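Putative alpha-L-fucosidase (Bacteroides thetaiotaomicron, PDB 3EYP) probably hydrolyses alpha-L-fucosyl linkages in glycans, as a glycoside hydrolase of family 29 with a C-terminal domain of the F5/8 type C family. Local coordinates at residues A[48-53]-A[95-100]; A[173-178]-A[197-202]; A[281-286]-A[422-427]; A[354-359]-A[447-452]. All coordinates share one frame; numbering follows the deposited sequence.

Interaction 1: residues A[48-53]-A[95-100]; sequences IFNPTA and NAAWKN
Pro-51 lies over one face of the Trp-98 indole, and the two side chains cross at about a right angle. Pro-51 CG sits 3.7 Å from the centroid of the five-membered ring of Trp-98, 15° off the ring normal. This is a CH-pi contact. The aliphatic chain of Lys-99 covers the opposite indole face through CD, so the ring is sandwiched. Phe-49 runs alongside Trp-98, both pointing the same way. Both have CG anti to the backbone N (chi1 -179° and 179°), which brings Phe-49 CE2 to 4.0 Å from Trp-98 CE3. That indole atom is at the edge of the phenyl ring, as is Ala-96 CB, while Pro-51 CD lies over one phenyl face.

Backbone bonds tie the two loops together here. Trp-98 N donates to Phe-49 O at 3.2 Å. Ala-97 N adds a weak bond to the same oxygen. Water 1 donates to Pro-51 O at 2.9 Å and accepts weakly from Trp-98 NE1.

The contact joins two loops of the TIM-barrel domain, one after strand 22-26 and one after strand 70-76. Phe-49 also meets the rings of Phe-28, Phe-33 and Phe-81. Both Phe-49 and Trp-98 rest on Val-105 of helix 105-116.

Interaction 2: residues A[173-178]-A[197-202]; sequences LTTPVY and TKNSYP
The Tyr-178 ring carries Ser-200 CB over one face, 3.7 Å from its centroid, in a CH-pi contact. Trp-181 meets Tyr-178 edge-to-face from the same helix. Tyr-201 has Pro-202 CD over the centre of one ring face and Lys-198 O at its edge.

The amide of Asn-199 is turned 69° from the Tyr-178 ring. With CG anti to the carbonyl carbon (chi1 -62°), Asn-199 ND2 reaches Leu-173 O and donates to it at 2.7 Å, nearly straight at 165°, with the acceptor close to the amide plane. Thr-175 OG1 donates to Asn-199 O at 2.9 Å, on a lone pair. Thr-175 CG2 meets Pro-202 CG tip to tip.

Tyr-178 OH binds waters 2 and 3, which lead to Asn-199 N and Thr-197 OG1. Thr-197 OG1 also bonds to Trp-165 O. A leucine at Tyr-178 would probably leave both waters without their shared hydroxyl and Ser-200 CB without an aromatic face.

Asn-199 thus donates just ahead of the helix and accepts from its first turn, so this TIM-barrel join relies on directed bonds.

Interaction 3: residues A[281-286]-A[422-427]; sequences IYCTSV and KWIVRL. With GOL (glycerol), chain F.
Cys-283 packs over one face of the Arg-426 guanidinium, with SG 3.7 Å from Arg-426 NE. Cys-283 SG also lies 3.9 Å from Ile-424 CG2. The other branch of Ile-424 goes to Tyr-282: Ile-424 CD1 is 3.8 Å from Tyr-282 CE2, and the two side chains cross at about a right angle. Val-286 and Lys-422 run side by side, with Val-286 CG1 3.8 Å from Lys-422 CE. Val-286 CB also covers one face of the Tyr-282 ring.

A bound glycerol, probably from the crystallisation liquor, joins the polar ends. Its O3 lies at the edge of the Tyr-282 ring and is hydrogen-bonded to Tyr-282 OH at 2.8 Å. The Lys-422 chain is bent at chi3 (-56°) and chi4 (-87°), which turns NZ to the glycerol. Lys-422 NZ donates to glycerol O2 at 3.1 Å and glycerol O3 at 3.2 Å.

Further out, Glu-384 forms a salt bridge with Lys-422, and Asp-280 with Arg-426. A methionine in place of Lys-422 would probably leave Glu-384 without its cationic mate and weaken the hold on the glycerol. Arg-426 also makes a cation-pi contact with Trp-279.

The contact joins two domains. The end of helix 275-283 in the TIM-barrel domain sits against strand 423-432 of the C-terminal beta domain. Phe-323 of helix 306-323 touches Ile-424, and Leu-292 of strand 291-295 backs Val-286.

Interaction 4: residues A[354-359]-A[447-452]; sequences NTYFAG and AIHTFG
Tyr-356 turns the edge of its ring toward the face of His-449 in an offset edge-to-face pair. The centroids are 5.6 Å apart and the planes stand at 81°. Tyr-356 CG sits between the backbone N and the carbonyl carbon (chi1 51°). This places the ring beside Ala-447 and His-449, with Tyr-356 CD1 4.2 Å from Ala-447 CB, while the hydroxyl end leads away from the strand. CD2 approaches His-449 CE1.

His-449 ND1 donates to Thr-355 O at 2.7 Å, with an N-H...O angle of 151°. The donor lies above the carbonyl plane, and the oxygen is slightly tilted from the ring plane. This bond should keep the imidazole face turned to Tyr-356.

Beyond Tyr-356 the backbones form a short antiparallel bridge. Phe-357 and Ile-448 are a hydrogen-bonded pair, joined by Phe-357 N to Ile-448 O and by Ile-448 N to Phe-357 O, both 2.9 Å. Ile-448 CD1 lies at the edge of the Phe-357 ring, 4.4 Å from Phe-357 CD2. Ala-358 and Ala-447 follow as a non-hydrogen-bonded pair.

Strand 357-358 is the outermost of its sheet and borders strand 447-454. On the other side of 447-454 lies strand 380-385; against it His-449 and Thr-450 both face Glu-384, a classic beta bulge in 447-454. In the beta-sandwich expected of an F5/8 type C domain, Ile-448 lies between the two sheets, on Ile-383 and on Ile-439 of strand 434-442.

In the fold
Interactions 1 and 2 both lie in the TIM-barrel domain, their centres about 35 Å apart. Interaction 1 joins two loops and is mostly buried and aromatic. Interaction 2 joins the start of helix 175-188 to a loop, is partly buried and relies more on polar bonds and waters. Interaction 3 is buried and lies nearest the centre of the chain, about 13 Å from it. It pairs the barrel with the C-terminal domain through apolar contacts, flanked by charged groups. Interaction 4 is partly buried at a sheet edge and uses backbone pairing. Interactions 3 and 4 share that sheet through strands 423-432 and 447-454, with strand 380-385 between them. Its Glu-384 bonds to both Lys-422 and Thr-450.

Interaction 1: residues A[48-53]-A[95-100]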
loop_
_atom_site.group_PDB
_atom_site.type_symbol
_atom_site.label_atom_id
_atom_site.label_comp_id
_atom_site.label_asym_id
_atom_site.label_seq_id
_atom_site.Cartn_x
_atom_site.Cartn_y
_atom_site.Cartn_z
ATOM N N ILE A 48 19.446 -23.150 13.772
ATOM C CA ILE A 48 18.712 -23.624 12.582
ATOM C C ILE A 48 18.645 -22.617 11.448
ATOM O O ILE A 48 18.309 -22.974 10.327
ATOM C CB ILE A 48 17.252 -24.130 12.887
ATOM C CG1 ILE A 48 16.285 -22.957 13.176
ATOM C CG2 ILE A 48 17.218 -25.089 14.075
ATOM C CD1 ILE A 48 14.752 -23.446 13.281
ATOM N N PHE A 49 18.970 -21.362 11.725
ATOM C CA PHE A 49 18.889 -20.341 10.693
ATOM C C PHE A 49 20.123 -20.446 9.833
ATOM O O PHE A 49 21.234 -20.157 10.220
ATOM C CB PHE A 49 18.729 -18.916 11.269
ATOM C CG PHE A 49 18.610 -17.845 10.213
ATOM C CD1 PHE A 49 17.375 -17.537 9.664
ATOM C CD2 PHE A 49 19.721 -17.179 9.725
ATOM C CE1 PHE A 49 17.210 -16.556 8.701
ATOM C CE2 PHE A 49 19.571 -16.190 8.727
ATOM C CZ PHE A 49 18.306 -15.865 8.234
ATOM N N ASN A 50 19.876 -20.839 8.600
ATOM C CA ASN A 50 20.926 -21.205 7.725
ATOM C C ASN A 50 20.582 -21.206 6.235
ATOM O O ASN A 50 20.645 -22.256 5.599
ATOM C CB ASN A 50 21.388 -22.627 8.111
ATOM C CG ASN A 50 22.731 -22.938 7.583
ATOM O OD1 ASN A 50 23.532 -22.041 7.315
ATOM N ND2 ASN A 50 23.009 -24.214 7.420
ATOM N N PRO A 51 20.298 -20.030 5.663
ATOM C CA PRO A 51 20.040 -19.976 4.211
ATOM C C PRO A 51 21.263 -20.316 3.412
ATOM O O PRO A 51 22.350 -19.999 3.818
ATOM C CB PRO A 51 19.633 -18.544 3.976
ATOM C CG PRO A 51 20.199 -17.775 5.170
ATOM C CD PRO A 51 20.124 -18.719 6.313
ATOM N N THR A 52 21.057 -20.987 2.295
ATOM C CA THR A 52 22.181 -21.640 1.605
ATOM C C THR A 52 22.624 -20.955 0.348
ATOM O O THR A 52 23.723 -21.195 -0.133
ATOM C CB THR A 52 21.912 -23.099 1.373
ATOM O OG1 THR A 52 20.656 -23.302 0.682
ATOM C CG2 THR A 52 21.923 -23.835 2.781
ATOM N N ALA A 53 21.820 -20.027 -0.122
ATOM C CA ALA A 53 22.157 -19.313 -1.337
ATOM C C ALA A 53 21.532 -17.928 -1.363
ATOM O O ALA A 53 21.023 -17.495 -2.383
ATOM C CB ALA A 53 21.707 -20.114 -2.590
ATOM N N ASN A 95 24.210 -15.841 16.204
ATOM C CA ASN A 95 24.254 -17.211 16.755
ATOM C C ASN A 95 23.637 -18.291 15.883
ATOM O O ASN A 95 23.345 -19.380 16.312
ATOM C CB ASN A 95 23.704 -17.231 18.157
ATOM C CG ASN A 95 24.655 -16.568 19.150
ATOM O OD1 ASN A 95 25.831 -16.941 19.257
ATOM N ND2 ASN A 95 24.164 -15.557 19.861
ATOM N N ALA A 96 23.508 -17.918 14.623
ATOM C CA ALA A 96 23.084 -18.768 13.528
ATOM C C ALA A 96 24.235 -19.616 12.999
ATOM O O ALA A 96 25.418 -19.316 13.198
ATOM C CB ALA A 96 22.470 -17.924 12.381
ATOM N N ALA A 97 23.875 -20.659 12.319
ATOM C CA ALA A 97 24.858 -21.492 11.612
ATOM C C ALA A 97 25.304 -20.724 10.368
ATOM O O ALA A 97 26.448 -20.757 9.974
ATOM C CB ALA A 97 24.290 -22.882 11.277
ATOM N N TRP A 98 24.406 -19.898 9.855
ATOM C CA TRP A 98 24.602 -19.137 8.618
ATOM C C TRP A 98 25.862 -18.302 8.756
ATOM O O TRP A 98 26.034 -17.546 9.708
ATOM C CB TRP A 98 23.423 -18.179 8.360
ATOM C CG TRP A 98 23.555 -17.336 7.109
ATOM C CD1 TRP A 98 23.743 -17.786 5.830
ATOM C CD2 TRP A 98 23.450 -15.912 7.019
ATOM N NE1 TRP A 98 23.793 -16.738 4.963
ATOM C CE2 TRP A 98 23.615 -15.571 5.658
ATOM C CE3 TRP A 98 23.238 -14.893 7.949
ATOM C CZ2 TRP A 98 23.559 -14.258 5.212
ATOM C CZ3 TRP A 98 23.217 -13.603 7.513
ATOM C CH2 TRP A 98 23.390 -13.282 6.147
ATOM N N LYS A 99 26.766 -18.464 7.822
ATOM C CA LYS A 99 27.989 -17.636 7.825
ATOM C C LYS A 99 28.775 -17.679 9.146
ATOM O O LYS A 99 29.477 -16.733 9.512
ATOM C CB LYS A 99 27.616 -16.207 7.468
ATOM C CG LYS A 99 27.452 -16.046 5.945
ATOM C CD LYS A 99 27.096 -14.678 5.531
ATOM C CE LYS A 99 26.921 -14.630 4.038
ATOM N NZ LYS A 99 27.168 -13.264 3.475
ATOM N N ASN A 100 28.647 -18.800 9.826
ATOM C CA ASN A 100 29.303 -19.034 11.127
ATOM C C ASN A 100 29.049 -17.913 12.121
ATOM O O ASN A 100 29.884 -17.542 12.947
ATOM C CB ASN A 100 30.817 -19.294 10.896
ATOM C CG ASN A 100 31.554 -19.793 12.167
ATOM O OD1 ASN A 100 32.680 -19.399 12.390
ATOM N ND2 ASN A 100 30.903 -20.616 12.992
HETATM O O HOH W 1 23.495 -18.096 1.888
#

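Interaction 2: residues A[173-178]-A[197-202]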
loop_
_atom_site.group_PDB
_atom_site.type_symbol
_atom_site.label_atom_id
_atom_site.label_comp_id
_atom_site.label_asym_id
_atom_site.label_seq_id
_atom_site.Cartn_x
_atom_site.Cartn_y
_atom_site.Cartn_z
ATOM N N LEU A 173 1.143 -3.042 25.125
ATOM C CA LEU A 173 1.987 -1.897 24.805
ATOM C C LEU A 173 1.144 -0.605 24.805
ATOM O O LEU A 173 0.129 -0.493 24.127
ATOM C CB LEU A 173 2.677 -2.102 23.462
ATOM C CG LEU A 173 3.476 -3.396 23.385
ATOM C CD1 LEU A 173 4.081 -3.520 21.978
ATOM C CD2 LEU A 173 4.574 -3.327 24.427
ATOM N N THR A 174 1.566 0.332 25.628
ATOM C CA THR A 174 0.809 1.559 25.865
ATOM C C THR A 174 1.241 2.679 24.989
ATOM O O THR A 174 2.328 2.681 24.441
ATOM C CB THR A 174 0.996 2.068 27.303
ATOM O OG1 THR A 174 2.366 2.375 27.523
ATOM C CG2 THR A 174 0.554 1.050 28.300
ATOM N N THR A 175 0.417 3.724 24.958
ATOM C CA THR A 175 0.704 4.836 24.045
ATOM C C THR A 175 2.055 5.474 24.345
ATOM O O THR A 175 2.827 5.760 23.428
ATOM C CB THR A 175 -0.474 5.878 23.981
ATOM O OG1 THR A 175 -1.583 5.175 23.507
ATOM C CG2 THR A 175 -0.266 6.961 22.951
ATOM N N PRO A 176 2.368 5.692 25.632
ATOM C CA PRO A 176 3.648 6.339 25.951
ATOM C C PRO A 176 4.897 5.528 25.557
ATOM O O PRO A 176 5.933 6.100 25.284
ATOM C CB PRO A 176 3.577 6.516 27.478
ATOM C CG PRO A 176 2.068 6.658 27.765
ATOM C CD PRO A 176 1.477 5.622 26.805
ATOM N N VAL A 177 4.760 4.226 25.536
ATOM C CA VAL A 177 5.804 3.320 24.987
ATOM C C VAL A 177 6.069 3.595 23.489
ATOM O O VAL A 177 7.192 3.847 23.063
ATOM C CB VAL A 177 5.401 1.840 25.141
ATOM C CG1 VAL A 177 6.314 0.886 24.296
ATOM C CG2 VAL A 177 5.406 1.422 26.609
ATOM N N TYR A 178 5.003 3.582 22.714
ATOM C CA TYR A 178 5.105 3.890 21.287
ATOM C C TYR A 178 5.640 5.321 21.072
ATOM O O TYR A 178 6.340 5.602 20.071
ATOM C CB TYR A 178 3.757 3.702 20.557
ATOM C CG TYR A 178 3.313 2.299 20.350
ATOM C CD1 TYR A 178 3.774 1.548 19.270
ATOM C CD2 TYR A 178 2.328 1.731 21.184
ATOM C CE1 TYR A 178 3.290 0.235 19.033
ATOM C CE2 TYR A 178 1.921 0.445 21.005
ATOM C CZ TYR A 178 2.384 -0.309 19.924
ATOM O OH TYR A 178 1.896 -1.582 19.735
ATOM N N THR A 197 -0.682 0.679 14.525
ATOM C CA THR A 197 -1.866 -0.038 14.957
ATOM C C THR A 197 -2.059 0.183 16.445
ATOM O O THR A 197 -1.135 0.516 17.196
ATOM C CB THR A 197 -1.680 -1.525 14.728
ATOM O OG1 THR A 197 -0.395 -1.917 15.287
ATOM C CG2 THR A 197 -1.766 -1.856 13.212
ATOM N N LYS A 198 -3.293 -0.002 16.840
ATOM C CA LYS A 198 -3.672 -0.014 18.250
ATOM C C LYS A 198 -3.158 1.213 18.982
ATOM O O LYS A 198 -3.478 2.383 18.594
ATOM C CB LYS A 198 -3.278 -1.362 18.864
ATOM C CG LYS A 198 -4.237 -2.460 18.472
ATOM C CD LYS A 198 -3.749 -3.893 18.857
ATOM C CE LYS A 198 -4.580 -4.971 18.268
ATOM N NZ LYS A 198 -4.024 -6.276 18.688
ATOM N N ASN A 199 -2.370 1.016 20.043
ATOM C CA ASN A 199 -2.032 2.164 20.899
ATOM C C ASN A 199 -1.035 3.148 20.333
ATOM O O ASN A 199 -0.764 4.159 20.938
ATOM C CB ASN A 199 -1.669 1.731 22.322
ATOM C CG ASN A 199 -2.837 1.039 23.008
ATOM O OD1 ASN A 199 -3.997 1.473 22.869
ATOM N ND2 ASN A 199 -2.550 -0.065 23.722
ATOM N N SER A 200 -0.564 2.860 19.127
ATOM C CA SER A 200 0.343 3.788 18.384
ATOM C C SER A 200 -0.400 4.807 17.561
ATOM O O SER A 200 0.214 5.574 16.812
ATOM C CB SER A 200 1.264 3.036 17.432
ATOM O OG SER A 200 0.544 2.411 16.358
ATOM N N TYR A 201 -1.726 4.760 17.678
ATOM C CA TYR A 201 -2.638 5.549 16.808
ATOM C C TYR A 201 -2.293 7.030 16.618
ATOM O O TYR A 201 -2.458 7.541 15.528
ATOM C CB TYR A 201 -4.131 5.375 17.193
ATOM C CG TYR A 201 -4.443 5.977 18.529
ATOM C CD1 TYR A 201 -4.876 7.294 18.627
ATOM C CD2 TYR A 201 -4.206 5.285 19.695
ATOM C CE1 TYR A 201 -5.132 7.857 19.829
ATOM C CE2 TYR A 201 -4.470 5.855 20.933
ATOM C CZ TYR A 201 -4.938 7.139 20.987
ATOM O OH TYR A 201 -5.188 7.723 22.222
ATOM N N PRO A 202 -1.716 7.697 17.621
ATOM C CA PRO A 202 -1.412 9.101 17.381
ATOM C C PRO A 202 -0.184 9.346 16.553
ATOM O O PRO A 202 0.096 10.481 16.186
ATOM C CB PRO A 202 -1.143 9.665 18.779
ATOM C CG PRO A 202 -1.168 8.577 19.703
ATOM C CD PRO A 202 -1.607 7.323 19.038
HETATM O O HOH W 2 -0.851 -1.481 21.092
HETATM O O HOH W 3 1.700 -2.485 17.262
#

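Interaction 3: residues A[281-286]-A[422-427]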
loop_
_atom_site.group_PDB
_atom_site.type_symbol
_atom_site.label_atom_id
_atom_site.label_comp_id
_atom_site.label_asym_id
_atom_site.label_seq_id
_atom_site.Cartn_x
_atom_site.Cartn_y
_atom_site.Cartn_z
ATOM N N ILE A 281 -6.955 -7.978 -6.627
ATOM C CA ILE A 281 -6.397 -7.340 -5.434
ATOM C C ILE A 281 -5.862 -5.944 -5.686
ATOM O O ILE A 281 -6.156 -4.989 -4.937
ATOM C CB ILE A 281 -5.308 -8.240 -4.769
ATOM C CG1 ILE A 281 -5.992 -9.440 -4.131
ATOM C CG2 ILE A 281 -4.515 -7.477 -3.733
ATOM C CD1 ILE A 281 -5.010 -10.607 -3.700
ATOM N N TYR A 282 -5.110 -5.815 -6.763
ATOM C CA TYR A 282 -4.594 -4.521 -7.188
ATOM C C TYR A 282 -5.783 -3.522 -7.270
ATOM O O TYR A 282 -5.733 -2.366 -6.811
ATOM C CB TYR A 282 -3.891 -4.631 -8.563
ATOM C CG TYR A 282 -3.313 -3.310 -9.073
ATOM C CD1 TYR A 282 -2.039 -2.876 -8.698
ATOM C CD2 TYR A 282 -4.065 -2.483 -9.912
ATOM C CE1 TYR A 282 -1.542 -1.647 -9.136
ATOM C CE2 TYR A 282 -3.582 -1.261 -10.358
ATOM C CZ TYR A 282 -2.327 -0.853 -9.977
ATOM O OH TYR A 282 -1.820 0.316 -10.457
ATOM N N CYS A 283 -6.872 -3.991 -7.858
ATOM C CA CYS A 283 -8.025 -3.088 -8.112
ATOM C C CYS A 283 -8.775 -2.722 -6.845
ATOM O O CYS A 283 -9.373 -1.641 -6.715
ATOM C CB CYS A 283 -8.964 -3.696 -9.162
ATOM S SG CYS A 283 -8.304 -3.609 -10.865
ATOM N N THR A 284 -8.674 -3.591 -5.876
ATOM C CA THR A 284 -9.309 -3.386 -4.556
ATOM C C THR A 284 -8.374 -2.881 -3.503
ATOM O O THR A 284 -8.718 -2.851 -2.341
ATOM C CB THR A 284 -10.074 -4.660 -4.049
ATOM O OG1 THR A 284 -9.131 -5.730 -3.849
ATOM C CG2 THR A 284 -11.106 -5.073 -5.054
ATOM N N SER A 285 -7.233 -2.368 -3.958
ATOM C CA SER A 285 -6.264 -1.683 -3.095
ATOM C C SER A 285 -5.779 -0.402 -3.726
ATOM O O SER A 285 -6.241 0.688 -3.414
ATOM C CB SER A 285 -5.024 -2.595 -2.768
ATOM O OG SER A 285 -4.426 -3.110 -3.964
ATOM N N VAL A 286 -4.863 -0.554 -4.650
ATOM C CA VAL A 286 -4.418 0.582 -5.405
ATOM C C VAL A 286 -5.645 1.296 -6.070
ATOM O O VAL A 286 -5.713 2.520 -6.140
ATOM C CB VAL A 286 -3.272 0.229 -6.456
ATOM C CG1 VAL A 286 -2.938 1.463 -7.313
ATOM C CG2 VAL A 286 -1.983 -0.350 -5.770
ATOM N N LYS A 422 -6.740 7.352 -6.363
ATOM C CA LYS A 422 -7.032 6.562 -7.560
ATOM C C LYS A 422 -8.247 5.702 -7.250
ATOM O O LYS A 422 -8.392 5.204 -6.139
ATOM C CB LYS A 422 -5.856 5.656 -7.926
ATOM C CG LYS A 422 -5.986 4.988 -9.301
ATOM C CD LYS A 422 -4.826 3.931 -9.518
ATOM C CE LYS A 422 -3.520 4.558 -9.351
ATOM N NZ LYS A 422 -2.978 5.191 -10.616
ATOM N N TRP A 423 -9.150 5.629 -8.230
ATOM C CA TRP A 423 -10.262 4.721 -8.152
ATOM C C TRP A 423 -10.412 4.066 -9.504
ATOM O O TRP A 423 -10.501 4.757 -10.539
ATOM C CB TRP A 423 -11.574 5.401 -7.699
ATOM C CG TRP A 423 -12.427 4.407 -7.012
ATOM C CD1 TRP A 423 -13.221 3.481 -7.594
ATOM C CD2 TRP A 423 -12.441 4.148 -5.628
ATOM N NE1 TRP A 423 -13.807 2.670 -6.632
ATOM C CE2 TRP A 423 -13.327 3.064 -5.408
ATOM C CE3 TRP A 423 -11.798 4.715 -4.538
ATOM C CZ2 TRP A 423 -13.564 2.550 -4.155
ATOM C CZ3 TRP A 423 -12.099 4.210 -3.238
ATOM C CH2 TRP A 423 -12.927 3.134 -3.085
ATOM N N ILE A 424 -10.364 2.737 -9.498
ATOM C CA ILE A 424 -10.546 1.964 -10.748
ATOM C C ILE A 424 -11.878 1.287 -10.730
ATOM O O ILE A 424 -12.325 0.793 -9.689
ATOM C CB ILE A 424 -9.432 0.873 -10.887
ATOM C CG1 ILE A 424 -8.039 1.541 -11.043
ATOM C CG2 ILE A 424 -9.783 -0.158 -12.031
ATOM C CD1 ILE A 424 -6.851 0.574 -10.860
ATOM N N VAL A 425 -12.521 1.251 -11.880
ATOM C CA VAL A 425 -13.738 0.467 -12.028
ATOM C C VAL A 425 -13.567 -0.463 -13.219
ATOM O O VAL A 425 -13.018 -0.077 -14.255
ATOM C CB VAL A 425 -14.999 1.369 -12.197
ATOM C CG1 VAL A 425 -16.189 0.518 -12.724
ATOM C CG2 VAL A 425 -15.334 2.027 -10.841
ATOM N N ARG A 426 -13.935 -1.710 -13.008
ATOM C CA ARG A 426 -13.984 -2.682 -14.076
ATOM C C ARG A 426 -15.457 -2.978 -14.376
ATOM O O ARG A 426 -16.315 -2.975 -13.478
ATOM C CB ARG A 426 -13.270 -3.981 -13.692
ATOM C CG ARG A 426 -11.776 -3.861 -13.492
ATOM C CD ARG A 426 -11.236 -5.154 -13.059
ATOM N NE ARG A 426 -11.553 -5.306 -11.653
ATOM C CZ ARG A 426 -11.223 -6.364 -10.935
ATOM N NH1 ARG A 426 -10.542 -7.346 -11.518
ATOM N NH2 ARG A 426 -11.543 -6.403 -9.640
ATOM N N LEU A 427 -15.715 -3.244 -15.641
ATOM C CA LEU A 427 -17.079 -3.243 -16.165
ATOM C C LEU A 427 -17.172 -4.124 -17.368
ATOM O O LEU A 427 -16.201 -4.286 -18.104
ATOM C CB LEU A 427 -17.484 -1.814 -16.571
ATOM C CG LEU A 427 -16.586 -1.016 -17.548
ATOM C CD1 LEU A 427 -17.360 -0.615 -18.839
ATOM C CD2 LEU A 427 -15.949 0.193 -16.894
HETATM C C1 GOL F . -0.568 3.084 -14.492
HETATM O O1 GOL F . 0.524 2.386 -13.936
HETATM C C2 GOL F . -1.492 3.416 -13.344
HETATM O O2 GOL F . -0.703 3.796 -12.221
HETATM C C3 GOL F . -2.257 2.140 -13.054
HETATM O O3 GOL F . -3.118 2.332 -11.962
HETATM O O HOH W 4 -11.585 -1.154 -7.978
#

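Interaction 4: residues A[354-359]-A[447-452]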
loop_
_atom_site.group_PDB
_atom_site.type_symbol
_atom_site.label_atom_id
_atom_site.label_comp_id
_atom_site.label_asym_id
_atom_site.label_seq_id
_atom_site.Cartn_x
_atom_site.Cartn_y
_atom_site.Cartn_z
ATOM N N ASN A 354 0.952 17.172 -12.903
ATOM C CA ASN A 354 0.536 18.307 -12.052
ATOM C C ASN A 354 -0.739 19.064 -12.435
ATOM O O ASN A 354 -1.271 19.830 -11.644
ATOM C CB ASN A 354 1.667 19.310 -11.970
ATOM C CG ASN A 354 2.908 18.733 -11.295
ATOM O OD1 ASN A 354 4.043 18.951 -11.775
ATOM N ND2 ASN A 354 2.708 17.975 -10.196
ATOM N N THR A 355 -1.215 18.872 -13.652
ATOM C CA THR A 355 -2.430 19.582 -14.098
ATOM C C THR A 355 -3.702 18.846 -13.688
ATOM O O THR A 355 -3.708 17.646 -13.430
ATOM C CB THR A 355 -2.452 19.749 -15.591
ATOM O OG1 THR A 355 -2.372 18.462 -16.192
ATOM C CG2 THR A 355 -1.243 20.583 -16.034
ATOM N N TYR A 356 -4.769 19.620 -13.622
ATOM C CA TYR A 356 -6.096 19.079 -13.342
ATOM C C TYR A 356 -7.230 19.943 -13.812
ATOM O O TYR A 356 -7.089 21.148 -13.933
ATOM C CB TYR A 356 -6.217 18.846 -11.839
ATOM C CG TYR A 356 -5.863 20.003 -10.966
ATOM C CD1 TYR A 356 -6.857 20.807 -10.438
ATOM C CD2 TYR A 356 -4.555 20.280 -10.627
ATOM C CE1 TYR A 356 -6.578 21.826 -9.605
ATOM C CE2 TYR A 356 -4.261 21.334 -9.772
ATOM C CZ TYR A 356 -5.300 22.106 -9.292
ATOM O OH TYR A 356 -5.094 23.159 -8.464
ATOM N N PHE A 357 -8.352 19.276 -14.087
ATOM C CA PHE A 357 -9.669 19.916 -14.163
ATOM C C PHE A 357 -10.139 20.421 -12.796
ATOM O O PHE A 357 -9.985 19.743 -11.781
ATOM C CB PHE A 357 -10.715 18.954 -14.723
ATOM C CG PHE A 357 -12.123 19.454 -14.572
ATOM C CD1 PHE A 357 -12.525 20.636 -15.204
ATOM C CD2 PHE A 357 -13.026 18.793 -13.740
ATOM C CE1 PHE A 357 -13.797 21.100 -15.035
ATOM C CE2 PHE A 357 -14.271 19.253 -13.556
ATOM C CZ PHE A 357 -14.682 20.411 -14.201
ATOM N N ALA A 358 -10.750 21.606 -12.776
ATOM C CA ALA A 358 -11.427 22.070 -11.552
ATOM C C ALA A 358 -12.644 22.881 -11.880
ATOM O O ALA A 358 -12.731 23.503 -12.955
ATOM C CB ALA A 358 -10.501 22.897 -10.638
ATOM N N GLY A 359 -13.529 22.861 -10.912
ATOM C CA GLY A 359 -14.747 23.634 -10.860
ATOM C C GLY A 359 -14.593 24.934 -10.116
ATOM O O GLY A 359 -13.530 25.308 -9.633
ATOM N N ALA A 447 -11.674 18.721 -8.186
ATOM C CA ALA A 447 -10.268 18.878 -8.593
ATOM C C ALA A 447 -9.726 17.519 -8.991
ATOM O O ALA A 447 -9.444 16.697 -8.115
ATOM C CB ALA A 447 -9.456 19.454 -7.446
ATOM N N ILE A 448 -9.703 17.269 -10.302
ATOM C CA ILE A 448 -9.428 15.938 -10.863
ATOM C C ILE A 448 -8.243 15.922 -11.843
ATOM O O ILE A 448 -8.226 16.615 -12.897
ATOM C CB ILE A 448 -10.700 15.370 -11.527
ATOM C CG1 ILE A 448 -11.820 15.268 -10.463
ATOM C CG2 ILE A 448 -10.409 13.974 -12.192
ATOM C CD1 ILE A 448 -13.233 15.337 -11.001
ATOM N N HIS A 449 -7.276 15.084 -11.504
ATOM C CA HIS A 449 -6.025 15.005 -12.250
ATOM C C HIS A 449 -6.237 14.252 -13.546
ATOM O O HIS A 449 -5.764 14.639 -14.605
ATOM C CB HIS A 449 -4.914 14.264 -11.458
ATOM C CG HIS A 449 -4.077 15.147 -10.602
ATOM N ND1 HIS A 449 -3.341 16.197 -11.122
ATOM C CD2 HIS A 449 -3.767 15.086 -9.282
ATOM C CE1 HIS A 449 -2.680 16.794 -10.141
ATOM N NE2 HIS A 449 -2.903 16.127 -9.020
ATOM N N THR A 450 -6.974 13.174 -13.419
ATOM C CA THR A 450 -7.041 12.167 -14.451
ATOM C C THR A 450 -8.387 11.560 -14.573
ATOM O O THR A 450 -9.042 11.248 -13.584
ATOM C CB THR A 450 -5.992 11.002 -14.161
ATOM O OG1 THR A 450 -4.686 11.578 -13.951
ATOM C CG2 THR A 450 -5.966 9.991 -15.294
ATOM N N PHE A 451 -8.792 11.365 -15.819
ATOM C CA PHE A 451 -9.957 10.526 -16.130
ATOM C C PHE A 451 -9.702 9.768 -17.421
ATOM O O PHE A 451 -9.225 10.335 -18.379
ATOM C CB PHE A 451 -11.266 11.318 -16.215
ATOM C CG PHE A 451 -12.482 10.448 -16.492
ATOM C CD1 PHE A 451 -12.932 9.536 -15.549
ATOM C CD2 PHE A 451 -13.190 10.564 -17.695
ATOM C CE1 PHE A 451 -14.023 8.773 -15.811
ATOM C CE2 PHE A 451 -14.282 9.794 -17.962
ATOM C CZ PHE A 451 -14.715 8.900 -17.049
ATOM N N GLY A 452 -9.948 8.471 -17.403
ATOM C CA GLY A 452 -9.720 7.631 -18.551
ATOM C C GLY A 452 -10.579 6.388 -18.601
ATOM O O GLY A 452 -11.187 5.967 -17.630
#